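Local coordinates for L-lysine 6-oxidase (PDB 3WEU), which oxidises the epsilon-amino group of L-lysine with molecular oxygen through a built-in quinone cofactor, releasing hydrogen peroxide that makes it antibacterial, at residues T86-N91 with L139-V144; E160-P165 with Y477-G482; I255-T260 with N441-P446; P378-S383 with K401-D406. All blocks are in the same frame, centred on the assembly; numbering follows the deposited sequence.

Contact 1. Residues T86-N91 with L139-V144; sequences TVHLAN and LGPRSV
P141 sets its CD over one face of the H88 imidazole, 4.0 Å from the ring centroid and almost straight above it, a CH-pi contact. The ring extends alongside the proline because CG is anti to the backbone N (chi1 -171°), and a hydrogen bond between NE2 and D138 fixes its rotation. Next to this pair the backbones close up as an antiparallel hydrogen-bonded pair, V87 N reaching R142 O at 2.9 Å and R142 N reaching V87 O at 3.1 Å. R142 then curls back on its own chain. NH1 and NH2 grip L139 O from one face of its carbonyl, and NH1 also donates to P141 O at 2.8 Å. The T86 end is close but partly exposed: T86 OG1 and S143 OG are hydrogen-bonded at 2.7 Å, while T86 CG2 leans on P141 CB. Packing is looser toward L89, where the chains separate and two waters bridge them: one accepts from L89 N, the other from L139 N at 2.8 Å, and both lie beside G140 O. Strand 80-91 is thus flanked by strand 137-145 on one edge and strand 223-232 on the other, while V87, R142 and V144 all rest on L185 of strand 181-187.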
loop_
_atom_site.group_PDB
_atom_site.type_symbol
_atom_site.label_atom_id
_atom_site.label_comp_id
_atom_site.label_asym_id
_atom_site.label_seq_id
_atom_site.Cartn_x
_atom_site.Cartn_y
_atom_site.Cartn_z
ATOM N N THR A 86 -2.229 19.561 42.011
ATOM C CA THR A 86 -1.242 18.813 41.329
ATOM C C THR A 86 -1.956 17.803 40.475
ATOM O O THR A 86 -2.744 16.993 40.955
ATOM C CB THR A 86 -0.298 18.126 42.343
ATOM O OG1 THR A 86 0.396 19.162 43.048
ATOM C CG2 THR A 86 0.657 17.311 41.670
ATOM N N VAL A 87 -1.733 17.904 39.182
ATOM C CA VAL A 87 -2.401 17.015 38.243
ATOM C C VAL A 87 -1.404 16.201 37.493
ATOM O O VAL A 87 -0.420 16.743 36.866
ATOM C CB VAL A 87 -3.243 17.832 37.238
ATOM C CG1 VAL A 87 -3.908 16.877 36.250
ATOM C CG2 VAL A 87 -4.241 18.691 37.977
ATOM N N HIS A 88 -1.609 14.893 37.532
ATOM C CA HIS A 88 -0.736 14.015 36.822
ATOM C C HIS A 88 -1.466 13.225 35.710
ATOM O O HIS A 88 -2.130 12.242 35.979
ATOM C CB HIS A 88 -0.012 13.050 37.803
ATOM C CG HIS A 88 1.092 12.238 37.172
ATOM N ND1 HIS A 88 1.885 11.358 37.906
ATOM C CD2 HIS A 88 1.515 12.136 35.896
ATOM C CE1 HIS A 88 2.753 10.777 37.102
ATOM N NE2 HIS A 88 2.589 11.265 35.886
ATOM N N LEU A 89 -1.318 13.671 34.476
ATOM C CA LEU A 89 -1.975 13.063 33.329
ATOM C C LEU A 89 -0.956 12.186 32.610
ATOM O O LEU A 89 0.240 12.513 32.603
ATOM C CB LEU A 89 -2.417 14.169 32.361
ATOM C CG LEU A 89 -3.390 15.230 32.885
ATOM C CD1 LEU A 89 -3.856 16.157 31.733
ATOM C CD2 LEU A 89 -4.558 14.646 33.632
ATOM N N ALA A 90 -1.396 11.099 32.000
ATOM C CA ALA A 90 -0.544 10.242 31.165
ATOM C C ALA A 90 -1.366 9.527 30.105
ATOM O O ALA A 90 -2.610 9.476 30.175
ATOM C CB ALA A 90 0.208 9.188 32.006
ATOM N N ASN A 91 -0.683 9.067 29.061
ATOM C CA ASN A 91 -1.330 8.274 28.049
ATOM C C ASN A 91 -0.612 6.986 27.999
ATOM O O ASN A 91 0.569 6.932 27.540
ATOM C CB ASN A 91 -1.232 9.010 26.717
ATOM C CG ASN A 91 -1.808 8.247 25.553
ATOM O OD1 ASN A 91 -1.567 7.059 25.348
ATOM N ND2 ASN A 91 -2.476 8.969 24.713
ATOM N N LEU A 139 4.847 12.869 31.342
ATOM C CA LEU A 139 5.707 14.038 31.457
ATOM C C LEU A 139 5.747 14.456 32.880
ATOM O O LEU A 139 6.271 15.506 33.206
ATOM C CB LEU A 139 5.183 15.148 30.581
ATOM C CG LEU A 139 5.006 14.815 29.102
ATOM C CD1 LEU A 139 4.578 16.067 28.343
ATOM C CD2 LEU A 139 6.240 14.203 28.428
ATOM N N GLY A 140 5.226 13.595 33.754
ATOM C CA GLY A 140 5.151 13.895 35.177
ATOM C C GLY A 140 3.992 14.812 35.499
ATOM O O GLY A 140 3.337 15.294 34.557
ATOM N N PRO A 141 3.770 15.057 36.795
ATOM C CA PRO A 141 2.832 15.902 37.422
ATOM C C PRO A 141 3.266 17.330 37.200
ATOM O O PRO A 141 4.439 17.588 36.848
ATOM C CB PRO A 141 2.872 15.486 38.885
ATOM C CG PRO A 141 4.259 15.000 39.113
ATOM C CD PRO A 141 4.595 14.345 37.811
ATOM N N ARG A 142 2.267 18.192 37.117
ATOM C CA ARG A 142 2.506 19.625 37.178
ATOM C C ARG A 142 1.643 20.111 38.298
ATOM O O ARG A 142 0.609 19.492 38.603
ATOM C CB ARG A 142 2.101 20.347 35.880
ATOM C CG ARG A 142 2.872 20.056 34.615
ATOM C CD ARG A 142 4.358 20.401 34.696
ATOM N NE ARG A 142 5.079 19.944 33.543
ATOM C CZ ARG A 142 5.506 18.698 33.348
ATOM N NH1 ARG A 142 5.234 17.755 34.209
ATOM N NH2 ARG A 142 6.130 18.383 32.242
ATOM N N SER A 143 2.026 21.247 38.889
ATOM C CA SER A 143 1.302 21.925 39.971
ATOM C C SER A 143 1.013 23.376 39.610
ATOM O O SER A 143 1.779 24.044 38.880
ATOM C CB SER A 143 2.167 21.907 41.228
ATOM O OG SER A 143 2.214 20.554 41.674
ATOM N N VAL A 144 -0.113 23.855 40.071
ATOM C CA VAL A 144 -0.474 25.225 39.894
ATOM C C VAL A 144 -1.104 25.703 41.187
ATOM O O VAL A 144 -1.753 24.957 41.889
ATOM C CB VAL A 144 -1.375 25.268 38.633
ATOM C CG1 VAL A 144 -2.801 24.798 38.922
ATOM C CG2 VAL A 144 -1.360 26.570 38.011
HETATM O O HOH W 1 0.515 16.051 34.280
HETATM O O HOH W 2 2.488 14.156 32.274
#

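Contact 2. Residues E160-P165 with Y477-G482; sequences ETYLHP and YFDVNG
F478 faces Y162 at the C-terminal end of helix 475-481, its CB 4.1 Å and its carbonyl O 3.4 Å from Y162 CE2. A water over the centre of the Y162 ring donates to F478 O at 2.6 Å and accepts from H164 N. Y162 reaches the helix end with CG anti to the backbone N (chi1 -156°), and its hydroxyl is bonded to D138. D479 contributes most. Its carboxylate stands at the edge of the Y162 ring, OD1 3.4 Å from CD2, the two planes 76° apart. A second water donates to D479 OD1 and links it to T161 OG1, whereas OD2 forms a salt bridge with K475. The backbone O of D479 accepts the direct bond of the interface, from L163 N at 2.9 Å, nearly straight (169°) and in the carbonyl plane. V480 follows: L163 CD1 rests on its CA, and the H164 ring turns its edge to the V480 carbonyl, ND1 3.3 Å from O. G482, with positive phi, leads the chain out of the helix and leaves its CA 3.8 Å from Y162 OH. The contact is therefore largely polar: two carbonyls of the last helical turn, probably at the negative end of the helix dipole, receive loop N-H groups, one directly and one through a water, and the carboxylate charge is probably balanced by K475.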
loop_
_atom_site.group_PDB
_atom_site.type_symbol
_atom_site.label_atom_id
_atom_site.label_comp_id
_atom_site.label_asym_id
_atom_site.label_seq_id
_atom_site.Cartn_x
_atom_site.Cartn_y
_atom_site.Cartn_z
ATOM N N GLU A 160 12.678 18.011 37.572
ATOM C CA GLU A 160 13.899 17.203 37.783
ATOM C C GLU A 160 13.631 16.015 38.727
ATOM O O GLU A 160 14.243 14.986 38.613
ATOM C CB GLU A 160 15.025 18.094 38.362
ATOM C CG GLU A 160 15.582 19.055 37.354
ATOM C CD GLU A 160 16.760 19.851 37.908
ATOM O OE1 GLU A 160 17.453 19.348 38.826
ATOM O OE2 GLU A 160 16.983 20.978 37.425
ATOM N N THR A 161 12.696 16.152 39.658
ATOM C CA THR A 161 12.341 15.031 40.540
ATOM C C THR A 161 11.582 13.863 39.873
ATOM O O THR A 161 11.333 12.855 40.547
ATOM C CB THR A 161 11.523 15.517 41.727
ATOM O OG1 THR A 161 10.385 16.256 41.242
ATOM C CG2 THR A 161 12.398 16.438 42.635
ATOM N N TYR A 162 11.164 14.049 38.613
ATOM C CA TYR A 162 10.427 13.047 37.867
ATOM C C TYR A 162 11.420 12.283 37.026
ATOM O O TYR A 162 11.827 12.684 35.930
ATOM C CB TYR A 162 9.233 13.639 37.023
ATOM C CG TYR A 162 8.204 12.522 36.778
ATOM C CD1 TYR A 162 8.145 11.847 35.579
ATOM C CD2 TYR A 162 7.349 12.139 37.752
ATOM C CE1 TYR A 162 7.253 10.783 35.378
ATOM C CE2 TYR A 162 6.476 11.094 37.580
ATOM C CZ TYR A 162 6.409 10.415 36.401
ATOM O OH TYR A 162 5.510 9.385 36.267
ATOM N N LEU A 163 11.794 11.123 37.529
ATOM C CA LEU A 163 12.957 10.463 37.020
ATOM C C LEU A 163 12.701 9.725 35.719
ATOM O O LEU A 163 13.651 9.475 34.954
ATOM C CB LEU A 163 13.502 9.498 38.085
ATOM C CG LEU A 163 13.935 10.135 39.384
ATOM C CD1 LEU A 163 14.543 9.077 40.355
ATOM C CD2 LEU A 163 14.917 11.252 39.062
ATOM N N HIS A 164 11.450 9.369 35.437
ATOM C CA HIS A 164 11.201 8.533 34.259
ATOM C C HIS A 164 10.122 9.065 33.325
ATOM O O HIS A 164 9.102 8.415 33.132
ATOM C CB HIS A 164 10.811 7.131 34.648
ATOM C CG HIS A 164 11.916 6.385 35.272
ATOM N ND1 HIS A 164 12.003 6.225 36.631
ATOM C CD2 HIS A 164 13.010 5.802 34.737
ATOM C CE1 HIS A 164 13.100 5.547 36.908
ATOM N NE2 HIS A 164 13.735 5.293 35.781
ATOM N N PRO A 165 10.394 10.195 32.715
ATOM C CA PRO A 165 9.451 10.700 31.751
ATOM C C PRO A 165 9.562 9.907 30.485
ATOM O O PRO A 165 10.612 9.310 30.233
ATOM C CB PRO A 165 9.918 12.152 31.527
ATOM C CG PRO A 165 11.418 12.121 31.844
ATOM C CD PRO A 165 11.506 11.138 32.992
ATOM N N TYR A 477 5.856 8.079 44.964
ATOM C CA TYR A 477 6.069 6.776 44.294
ATOM C C TYR A 477 6.407 6.951 42.828
ATOM O O TYR A 477 7.416 6.454 42.303
ATOM C CB TYR A 477 4.871 5.818 44.526
ATOM C CG TYR A 477 5.038 4.606 43.668
ATOM C CD1 TYR A 477 5.752 3.495 44.109
ATOM C CD2 TYR A 477 4.544 4.582 42.374
ATOM C CE1 TYR A 477 5.980 2.421 43.253
ATOM C CE2 TYR A 477 4.746 3.517 41.533
ATOM C CZ TYR A 477 5.458 2.421 41.973
ATOM O OH TYR A 477 5.689 1.375 41.080
ATOM N N PHE A 478 5.575 7.699 42.094
ATOM C CA PHE A 478 5.793 7.824 40.685
ATOM C C PHE A 478 7.015 8.626 40.320
ATOM O O PHE A 478 7.633 8.360 39.240
ATOM C CB PHE A 478 4.524 8.389 39.979
ATOM C CG PHE A 478 3.307 7.523 40.172
ATOM C CD1 PHE A 478 3.269 6.214 39.639
ATOM C CD2 PHE A 478 2.202 8.012 40.794
ATOM C CE1 PHE A 478 2.195 5.398 39.848
ATOM C CE2 PHE A 478 1.090 7.211 40.973
ATOM C CZ PHE A 478 1.095 5.899 40.510
ATOM N N ASP A 479 7.321 9.634 41.137
ATOM C CA ASP A 479 8.537 10.451 40.971
ATOM C C ASP A 479 9.750 9.506 40.730
ATOM O O ASP A 479 10.553 9.677 39.772
ATOM C CB ASP A 479 8.736 11.344 42.225
ATOM C CG ASP A 479 8.062 12.730 42.089
ATOM O OD1 ASP A 479 7.504 13.078 40.994
ATOM O OD2 ASP A 479 8.093 13.486 43.071
ATOM N N VAL A 480 9.820 8.467 41.560
ATOM C CA VAL A 480 10.972 7.533 41.564
ATOM C C VAL A 480 10.854 6.390 40.570
ATOM O O VAL A 480 11.834 6.041 39.916
ATOM C CB VAL A 480 11.172 6.988 42.989
ATOM C CG1 VAL A 480 12.196 5.826 43.062
ATOM C CG2 VAL A 480 11.522 8.166 43.897
ATOM N N ASN A 481 9.632 5.892 40.379
ATOM C CA ASN A 481 9.398 4.656 39.614
ATOM C C ASN A 481 8.753 4.790 38.267
ATOM O O ASN A 481 8.794 3.901 37.422
ATOM C CB ASN A 481 8.510 3.805 40.510
ATOM C CG ASN A 481 9.186 3.498 41.831
ATOM O OD1 ASN A 481 8.809 3.951 42.908
ATOM N ND2 ASN A 481 10.208 2.729 41.729
ATOM N N GLY A 482 8.130 5.929 38.033
ATOM C CA GLY A 482 7.330 6.083 36.827
ATOM C C GLY A 482 6.102 5.194 36.940
ATOM O O GLY A 482 5.748 4.678 38.040
HETATM O O HOH W 3 8.042 15.372 39.986
HETATM O O HOH W 4 9.201 9.047 37.242
#

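Contact 3. Residues I255-T260 with N441-P446; sequences IVNIST and NCVGLP
Two N-H groups converge on S259 O. G444 N donates at 2.9 Å and L445 N at a longer 3.3 Å, both from the same face of the carbonyl and both bent (135° and 142°). A softer backbone contact lies beside them, T260 CA facing C442 O at 3.3 Å, and T260 and V443 form a single isolated bridge. Without a side chain, G444 can bring its CA to 3.5 Å from T260 C. Waters join the loops as well: L445 O receives one shared with N257 OD1 and a second, 2.8 Å from L445 O, that accepts from S259 N. T260 is the N-cap of helix 261-272; its hydroxyl caps a backbone N of the helix while its own N bonds D263, an exchange consistent with a capping box. The facing loop runs through a cis peptide to P446, whose carbonyl O accepts from NE1 of the tryptophylquinone at position 581, which brings this loop up to the cofactor. Among the side chains, V443 CG2 crosses the N257 amide, 3.5 Å from its OD1, with ND2 held by Q584. S259 lays its CB 3.8 Å from L445 CD1, its hydroxyl being bonded to Q409.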
loop_
_atom_site.group_PDB
_atom_site.type_symbol
_atom_site.label_atom_id
_atom_site.label_comp_id
_atom_site.label_asym_id
_atom_site.label_seq_id
_atom_site.Cartn_x
_atom_site.Cartn_y
_atom_site.Cartn_z
ATOM N N ILE A 255 -26.854 17.078 22.680
ATOM C CA ILE A 255 -27.498 15.780 22.503
ATOM C C ILE A 255 -26.853 14.797 23.482
ATOM O O ILE A 255 -25.641 14.646 23.516
ATOM C CB ILE A 255 -27.340 15.287 21.057
ATOM C CG1 ILE A 255 -27.943 16.365 20.124
ATOM C CG2 ILE A 255 -28.009 13.933 20.869
ATOM C CD1 ILE A 255 -28.042 16.082 18.690
ATOM N N VAL A 256 -27.690 14.202 24.330
ATOM C CA VAL A 256 -27.241 13.372 25.437
ATOM C C VAL A 256 -27.422 11.881 25.108
ATOM O O VAL A 256 -28.442 11.488 24.540
ATOM C CB VAL A 256 -28.118 13.746 26.644
ATOM C CG1 VAL A 256 -27.762 12.952 27.888
ATOM C CG2 VAL A 256 -28.009 15.239 26.947
ATOM N N ASN A 257 -26.443 11.081 25.491
ATOM C CA ASN A 257 -26.490 9.636 25.359
ATOM C C ASN A 257 -27.562 9.041 26.262
ATOM O O ASN A 257 -27.731 9.437 27.408
ATOM C CB ASN A 257 -25.107 9.037 25.656
ATOM C CG ASN A 257 -24.057 9.481 24.630
ATOM O OD1 ASN A 257 -23.981 8.910 23.556
ATOM N ND2 ASN A 257 -23.305 10.540 24.929
ATOM N N ILE A 258 -28.311 8.083 25.713
ATOM C CA ILE A 258 -29.293 7.378 26.470
ATOM C C ILE A 258 -28.754 6.839 27.796
ATOM O O ILE A 258 -29.387 7.044 28.847
ATOM C CB ILE A 258 -29.967 6.284 25.642
ATOM C CG1 ILE A 258 -30.903 6.909 24.584
ATOM C CG2 ILE A 258 -30.797 5.348 26.574
ATOM C CD1 ILE A 258 -31.259 5.954 23.427
ATOM N N SER A 259 -27.601 6.187 27.746
ATOM C CA SER A 259 -26.864 5.814 28.967
ATOM C C SER A 259 -25.510 6.551 28.927
ATOM O O SER A 259 -24.652 6.320 28.049
ATOM C CB SER A 259 -26.690 4.294 29.109
ATOM O OG SER A 259 -27.947 3.597 28.994
ATOM N N THR A 260 -25.385 7.506 29.824
ATOM C CA THR A 260 -24.178 8.318 29.987
ATOM C C THR A 260 -23.211 7.652 30.948
ATOM O O THR A 260 -23.571 6.738 31.730
ATOM C CB THR A 260 -24.449 9.728 30.536
ATOM O OG1 THR A 260 -24.760 9.650 31.940
ATOM C CG2 THR A 260 -25.642 10.388 29.844
ATOM N N ASN A 441 -21.810 13.962 30.315
ATOM C CA ASN A 441 -21.559 14.300 28.901
ATOM C C ASN A 441 -20.662 13.339 28.138
ATOM O O ASN A 441 -20.252 13.647 27.032
ATOM C CB ASN A 441 -21.063 15.727 28.855
ATOM C CG ASN A 441 -22.152 16.690 29.284
ATOM O OD1 ASN A 441 -23.260 16.596 28.783
ATOM N ND2 ASN A 441 -21.853 17.583 30.193
ATOM N N CYS A 442 -20.331 12.197 28.761
ATOM C CA CYS A 442 -19.568 11.127 28.117
ATOM C C CYS A 442 -20.434 9.893 27.898
ATOM O O CYS A 442 -21.465 9.675 28.571
ATOM C CB CYS A 442 -18.444 10.690 29.015
ATOM S SG CYS A 442 -17.182 11.989 29.366
ATOM N N VAL A 443 -20.043 9.136 26.909
ATOM C CA VAL A 443 -20.733 7.919 26.528
ATOM C C VAL A 443 -20.649 6.879 27.674
ATOM O O VAL A 443 -19.585 6.611 28.215
ATOM C CB VAL A 443 -20.109 7.331 25.214
ATOM C CG1 VAL A 443 -20.542 5.858 25.022
ATOM C CG2 VAL A 443 -20.563 8.167 24.015
ATOM N N GLY A 444 -21.782 6.310 28.038
ATOM C CA GLY A 444 -21.836 5.164 28.942
ATOM C C GLY A 444 -21.945 3.809 28.248
ATOM O O GLY A 444 -21.172 2.901 28.516
ATOM N N LEU A 445 -22.856 3.687 27.293
ATOM C CA LEU A 445 -23.037 2.438 26.585
ATOM C C LEU A 445 -23.404 2.762 25.143
ATOM O O LEU A 445 -23.993 3.825 24.902
ATOM C CB LEU A 445 -24.199 1.658 27.166
ATOM C CG LEU A 445 -24.076 1.163 28.592
ATOM C CD1 LEU A 445 -25.400 0.670 29.079
ATOM C CD2 LEU A 445 -23.034 0.048 28.536
ATOM N N PRO A 446 -23.014 1.909 24.181
ATOM C CA PRO A 446 -22.176 0.751 24.314
ATOM C C PRO A 446 -20.729 1.168 24.492
ATOM O O PRO A 446 -20.411 2.351 24.435
ATOM C CB PRO A 446 -22.326 0.013 22.972
ATOM C CG PRO A 446 -22.720 1.082 21.989
ATOM C CD PRO A 446 -23.457 2.132 22.782
HETATM O O HOH W 5 -24.373 15.174 26.413
HETATM O O HOH W 6 -24.181 6.174 23.062
HETATM O O HOH W 7 -26.724 4.466 25.380
#

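Contact 4. Residues P378-S383 with K401-D406; sequences PMNSGS and KFLALD
L403 reaches P378 and N380 through two torsions: CG is anti to the backbone N (chi1 -166°), and a bend at chi2 (60°) swings CD2 into the corner between them. There L403 CD2 lies 3.6 Å from P378 CG, the two side chains crossing at about a right angle, and equally close to the CB of N380, which runs alongside it. N380 too has CG anti to its N, and its amide folds forward onto the next residue, ND2 donating to a lone pair of S381 O at 3.0 Å. The same ND2 also binds W580 O, next to the tryptophylquinone at position 581. Behind the side chains, the backbones make a single antiparallel bridge. S381 and F402 form a non-hydrogen-bonded pair with diverging side chains, flanked by two bonds, L403 N to N380 O at 2.9 Å and a straight one from G382 N to K401 O at 2.8 Å (175°). In both, the donor sits above the carbonyl plane. The chain turns a corner at S383, and segment 401-406 leads into helix 407-418, where D406 is the N-cap and bonds Q409 N through OD1. Away from L403, M379 CE lies 4.1 Å from F402 CD1, and N380 O approaches the edge of the same ring. P378 CG also meets L405 CD2, at 4.3 Å. The ammonium of K401 is gripped by the carbonyls of N522, E525 and V528.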
loop_
_atom_site.group_PDB
_atom_site.type_symbol
_atom_site.label_atom_id
_atom_site.label_comp_id
_atom_site.label_asym_id
_atom_site.label_seq_id
_atom_site.Cartn_x
_atom_site.Cartn_y
_atom_site.Cartn_z
ATOM N N PRO A 378 -33.007 0.153 23.816
ATOM C CA PRO A 378 -32.856 1.177 22.793
ATOM C C PRO A 378 -32.293 0.471 21.528
ATOM O O PRO A 378 -31.559 -0.527 21.646
ATOM C CB PRO A 378 -31.843 2.137 23.403
ATOM C CG PRO A 378 -31.231 1.417 24.519
ATOM C CD PRO A 378 -32.014 0.234 24.867
ATOM N N MET A 379 -32.653 0.974 20.365
ATOM C CA MET A 379 -32.170 0.385 19.109
ATOM C C MET A 379 -30.815 0.973 18.677
ATOM O O MET A 379 -30.735 2.111 18.147
ATOM C CB MET A 379 -33.191 0.533 18.029
ATOM C CG MET A 379 -32.801 -0.180 16.718
ATOM S SD MET A 379 -32.409 -1.941 16.933
ATOM C CE MET A 379 -30.749 -1.892 16.193
ATOM N N ASN A 380 -29.768 0.163 18.868
ATOM C CA ASN A 380 -28.369 0.571 18.763
ATOM C C ASN A 380 -27.552 -0.705 18.935
ATOM O O ASN A 380 -28.043 -1.754 19.453
ATOM C CB ASN A 380 -28.017 1.558 19.859
ATOM C CG ASN A 380 -26.779 2.407 19.576
ATOM O OD1 ASN A 380 -26.881 3.500 18.997
ATOM N ND2 ASN A 380 -25.589 1.952 20.095
ATOM N N SER A 381 -26.320 -0.655 18.444
ATOM C CA SER A 381 -25.369 -1.726 18.738
ATOM C C SER A 381 -25.129 -1.877 20.215
ATOM O O SER A 381 -25.204 -0.891 20.994
ATOM C CB SER A 381 -24.051 -1.430 18.102
ATOM O OG SER A 381 -23.189 -2.515 18.279
ATOM N N GLY A 382 -24.856 -3.125 20.598
ATOM C CA GLY A 382 -24.328 -3.417 21.885
ATOM C C GLY A 382 -22.807 -3.406 21.905
ATOM O O GLY A 382 -22.189 -2.896 20.974
ATOM N N SER A 383 -22.231 -3.888 23.004
ATOM C CA SER A 383 -20.812 -3.775 23.242
ATOM C C SER A 383 -19.975 -4.838 22.494
ATOM O O SER A 383 -18.779 -4.802 22.581
ATOM C CB SER A 383 -20.498 -3.660 24.732
ATOM O OG SER A 383 -20.927 -2.412 25.299
ATOM N N LYS A 401 -24.769 -8.136 20.993
ATOM C CA LYS A 401 -25.034 -7.572 19.648
ATOM C C LYS A 401 -25.756 -6.233 19.716
ATOM O O LYS A 401 -25.409 -5.274 18.949
ATOM C CB LYS A 401 -25.876 -8.513 18.870
ATOM C CG LYS A 401 -25.172 -9.772 18.427
ATOM C CD LYS A 401 -26.079 -10.594 17.517
ATOM C CE LYS A 401 -25.261 -11.755 16.921
ATOM N NZ LYS A 401 -26.084 -12.439 15.886
ATOM N N PHE A 402 -26.781 -6.168 20.586
ATOM C CA PHE A 402 -27.701 -5.003 20.665
ATOM C C PHE A 402 -27.825 -4.419 22.041
ATOM O O PHE A 402 -27.563 -5.084 23.064
ATOM C CB PHE A 402 -29.109 -5.382 20.129
ATOM C CG PHE A 402 -29.066 -5.982 18.730
ATOM C CD1 PHE A 402 -28.794 -5.162 17.625
ATOM C CD2 PHE A 402 -29.322 -7.318 18.516
ATOM C CE1 PHE A 402 -28.731 -5.654 16.363
ATOM C CE2 PHE A 402 -29.262 -7.825 17.244
ATOM C CZ PHE A 402 -28.977 -7.009 16.160
ATOM N N LEU A 403 -28.159 -3.139 22.050
ATOM C CA LEU A 403 -28.065 -2.355 23.261
ATOM C C LEU A 403 -29.143 -2.641 24.269
ATOM O O LEU A 403 -30.258 -2.947 23.913
ATOM C CB LEU A 403 -28.040 -0.842 22.923
ATOM C CG LEU A 403 -27.641 0.163 23.983
ATOM C CD1 LEU A 403 -26.224 -0.098 24.491
ATOM C CD2 LEU A 403 -27.784 1.568 23.443
ATOM N N ALA A 404 -28.807 -2.495 25.551
ATOM C CA ALA A 404 -29.806 -2.393 26.656
ATOM C C ALA A 404 -29.432 -1.158 27.433
ATOM O O ALA A 404 -28.277 -0.646 27.373
ATOM C CB ALA A 404 -29.712 -3.614 27.590
ATOM N N LEU A 405 -30.396 -0.679 28.208
ATOM C CA LEU A 405 -30.118 0.235 29.263
ATOM C C LEU A 405 -29.188 -0.408 30.301
ATOM O O LEU A 405 -28.927 -1.650 30.307
ATOM C CB LEU A 405 -31.416 0.622 29.939
ATOM C CG LEU A 405 -32.449 1.351 29.084
ATOM C CD1 LEU A 405 -33.741 1.586 29.832
ATOM C CD2 LEU A 405 -31.960 2.676 28.541
ATOM N N ASP A 406 -28.679 0.401 31.219
ATOM C CA ASP A 406 -27.972 -0.186 32.335
ATOM C C ASP A 406 -28.977 -0.728 33.349
ATOM O O ASP A 406 -30.148 -0.446 33.264
ATOM C CB ASP A 406 -26.870 0.745 32.930
ATOM C CG ASP A 406 -27.370 1.915 33.725
ATOM O OD1 ASP A 406 -28.284 1.725 34.563
ATOM O OD2 ASP A 406 -26.748 3.054 33.615
#

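In the fold
Contacts 3 and 4 are buried nearer the middle of the chain and touch each other, P446 packing on N380 and S381 and I258 on L405; each has a residue hydrogen-bonded to the cofactor or its neighbour W580. Contacts 1 and 2 also touch, through H88, P141 and Y162, but lie farther out, their centres about 24 and 31 Å from the centre of the chain. Contact 1 is buried within the N-terminal sheet, whereas contact 2 is partly exposed and joins the N-terminal domain to helix 475-481. Their chemistry follows: strand bonds, ring packing and two bridging waters in contact 1, water and a carboxylate held by K475 in contact 2, loop carbonyls and waters in contact 3, apolar side chains and two backbone bonds in contact 4.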